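Local coordinates for C-1-tetrahydrofolate synthase, cytoplasmic, putative (Trypanosoma brucei, PDB 4CJX), which probably interconverts methylenetetrahydrofolate and formyltetrahydrofolate in one-carbon metabolism, as an NADP-dependent dehydrogenase and cyclohydrolase that works as a homodimer, at residues B[37-45]-B[79-87]. Sequence-based numbering, arbitrary orientation. Where two conformers were deposited one is given.
Sequences IQKELTEEV and KAAAACGFR
Gln38 O, against which the sulfur of Cys84 lies at 3.6 Å, takes two bonds from Thr42, reaching it from opposite faces of the carbonyl plane: the backbone N at 3.0 Å and OG1 at 2.8 Å. The hydroxyl can fold back onto its own helix because chi1 of -62° sets OG1 beside the backbone N. From there Thr42 OG1 also rests on Cys84 CA, 3.2 Å away, where the two backbones come nearest. Cys84 fills the middle of the contact and gives up the most surface; its SG lies 3.7 Å from Gln38 CB, with Leu41 CB more loosely against it. Beyond CG the Gln38 chain runs out extended, and its amide passes over the methyl of Ala80 while NE2 bonds to Ser302. At the other end, the branched end of Val45, CB and both methyls alike, rests against the carbonyl oxygen of Cys84, and CG2 meets Phe86 CE1 obliquely at 3.6 Å. Val45 CG1 faces Gly85, whose positive phi (91°) suits glycine and leaves room for that methyl. Leu305 of helix 296-316 touches both Leu41 and Ala80, bringing a third helix to the contact. Helix 68-83 thus ends against the side of helix 30-51 in a Schellman motif, with Phe86 N bonded back to Ala81 O, and the chain turns from there into strand 87-93 of the catalytic domain's parallel sheet.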
# COMPACT_ATOMS: atom_id res chain seq x y z
N ILE B 37 -28.14 3.45 -5.04
CA ILE B 37 -27.20 2.64 -5.79
C ILE B 37 -27.87 1.35 -6.27
O ILE B 37 -27.78 1.00 -7.45
CB ILE B 37 -25.98 2.27 -4.93
CG1 ILE B 37 -25.16 3.55 -4.62
CG2 ILE B 37 -25.15 1.19 -5.61
CD1 ILE B 37 -24.08 3.38 -3.57
N GLN B 38 -28.53 0.64 -5.37
CA GLN B 38 -29.11 -0.66 -5.73
C GLN B 38 -30.28 -0.54 -6.70
O GLN B 38 -30.55 -1.45 -7.47
CB GLN B 38 -29.48 -1.45 -4.47
CG GLN B 38 -28.21 -1.95 -3.79
CD GLN B 38 -28.42 -2.56 -2.42
OE1 GLN B 38 -29.51 -3.01 -2.06
NE2 GLN B 38 -27.36 -2.57 -1.63
N LYS B 39 -30.95 0.61 -6.69
CA LYS B 39 -32.03 0.87 -7.64
C LYS B 39 -31.46 1.00 -9.04
O LYS B 39 -32.09 0.58 -10.01
CB LYS B 39 -32.79 2.16 -7.27
CG LYS B 39 -33.91 2.51 -8.23
N GLU B 40 -30.27 1.59 -9.14
CA GLU B 40 -29.65 1.83 -10.43
C GLU B 40 -29.04 0.53 -10.93
O GLU B 40 -29.14 0.23 -12.12
CB GLU B 40 -28.60 2.94 -10.34
N LEU B 41 -28.41 -0.23 -10.04
CA LEU B 41 -27.90 -1.56 -10.38
C LEU B 41 -29.00 -2.50 -10.88
O LEU B 41 -28.80 -3.22 -11.82
CB LEU B 41 -27.20 -2.21 -9.18
CG LEU B 41 -25.91 -1.58 -8.67
CD1 LEU B 41 -25.35 -2.39 -7.52
CD2 LEU B 41 -24.84 -1.43 -9.74
N THR B 42 -30.17 -2.48 -10.24
CA THR B 42 -31.26 -3.37 -10.64
C THR B 42 -31.72 -3.10 -12.08
O THR B 42 -31.85 -4.04 -12.88
CB THR B 42 -32.44 -3.24 -9.67
OG1 THR B 42 -32.00 -3.64 -8.37
CG2 THR B 42 -33.62 -4.11 -10.09
N GLU B 43 -31.93 -1.83 -12.41
CA GLU B 43 -32.34 -1.46 -13.74
C GLU B 43 -31.23 -1.78 -14.75
O GLU B 43 -31.50 -2.22 -15.86
CB GLU B 43 -32.78 0.02 -13.78
CG GLU B 43 -34.04 0.29 -12.94
CD GLU B 43 -34.29 1.77 -12.67
OE1 GLU B 43 -34.54 2.53 -13.63
OE2 GLU B 43 -34.27 2.17 -11.49
N GLU B 44 -29.97 -1.60 -14.34
CA GLU B 44 -28.85 -1.93 -15.24
C GLU B 44 -28.79 -3.43 -15.60
O GLU B 44 -28.55 -3.80 -16.75
CB GLU B 44 -27.51 -1.47 -14.66
CG GLU B 44 -26.38 -1.43 -15.69
CD GLU B 44 -25.14 -0.69 -15.20
OE1 GLU B 44 -25.21 -0.00 -14.16
OE2 GLU B 44 -24.07 -0.80 -15.87
N VAL B 45 -29.03 -4.27 -14.60
CA VAL B 45 -29.09 -5.73 -14.77
C VAL B 45 -30.25 -6.15 -15.70
O VAL B 45 -30.06 -6.98 -16.60
CB VAL B 45 -29.24 -6.41 -13.37
CG1 VAL B 45 -29.61 -7.89 -13.50
CG2 VAL B 45 -27.98 -6.22 -12.53
N LYS B 79 -29.16 -11.28 0.10
CA LYS B 79 -30.45 -10.62 -0.02
C LYS B 79 -30.37 -9.45 -0.99
O LYS B 79 -31.22 -9.29 -1.87
CB LYS B 79 -30.91 -10.14 1.35
CG LYS B 79 -32.35 -10.46 1.67
CD LYS B 79 -32.94 -9.53 2.73
CE LYS B 79 -33.17 -8.15 2.14
NZ LYS B 79 -33.94 -7.25 3.04
N ALA B 80 -29.38 -8.60 -0.81
CA ALA B 80 -29.18 -7.47 -1.74
C ALA B 80 -28.98 -7.96 -3.19
O ALA B 80 -29.63 -7.47 -4.12
CB ALA B 80 -27.98 -6.66 -1.31
N ALA B 81 -28.10 -8.94 -3.35
CA ALA B 81 -27.79 -9.53 -4.64
C ALA B 81 -29.05 -10.09 -5.31
O ALA B 81 -29.34 -9.81 -6.48
CB ALA B 81 -26.75 -10.62 -4.45
N ALA B 82 -29.82 -10.85 -4.55
CA ALA B 82 -31.06 -11.38 -5.06
C ALA B 82 -32.00 -10.26 -5.49
O ALA B 82 -32.61 -10.34 -6.55
CB ALA B 82 -31.72 -12.29 -4.05
N ALA B 83 -32.09 -9.20 -4.70
CA ALA B 83 -32.98 -8.07 -5.03
C ALA B 83 -32.56 -7.31 -6.29
O ALA B 83 -33.44 -6.79 -7.01
CB ALA B 83 -33.09 -7.11 -3.85
N CYS B 84 -31.26 -7.27 -6.59
CA CYS B 84 -30.79 -6.57 -7.78
C CYS B 84 -30.79 -7.43 -9.08
O CYS B 84 -30.39 -6.96 -10.15
CB CYS B 84 -29.42 -5.94 -7.51
SG CYS B 84 -29.49 -4.67 -6.20
N GLY B 85 -31.25 -8.67 -8.98
CA GLY B 85 -31.32 -9.55 -10.15
C GLY B 85 -30.09 -10.42 -10.38
O GLY B 85 -29.94 -11.02 -11.45
N PHE B 86 -29.23 -10.50 -9.37
CA PHE B 86 -28.04 -11.34 -9.44
C PHE B 86 -28.43 -12.77 -9.11
O PHE B 86 -29.46 -13.01 -8.49
CB PHE B 86 -27.01 -10.91 -8.39
CG PHE B 86 -26.34 -9.59 -8.66
CD1 PHE B 86 -27.00 -8.55 -9.31
CD2 PHE B 86 -25.05 -9.38 -8.23
CE1 PHE B 86 -26.36 -7.35 -9.54
CE2 PHE B 86 -24.41 -8.18 -8.44
CZ PHE B 86 -25.07 -7.16 -9.11
N ARG B 87 -27.58 -13.71 -9.52
CA ARG B 87 -27.65 -15.09 -9.05
C ARG B 87 -26.70 -15.29 -7.88
O ARG B 87 -25.59 -14.77 -7.90
CB ARG B 87 -27.23 -16.04 -10.18
CG ARG B 87 -27.62 -17.49 -9.92
CD ARG B 87 -26.74 -18.45 -10.70
NE ARG B 87 -27.26 -19.82 -10.64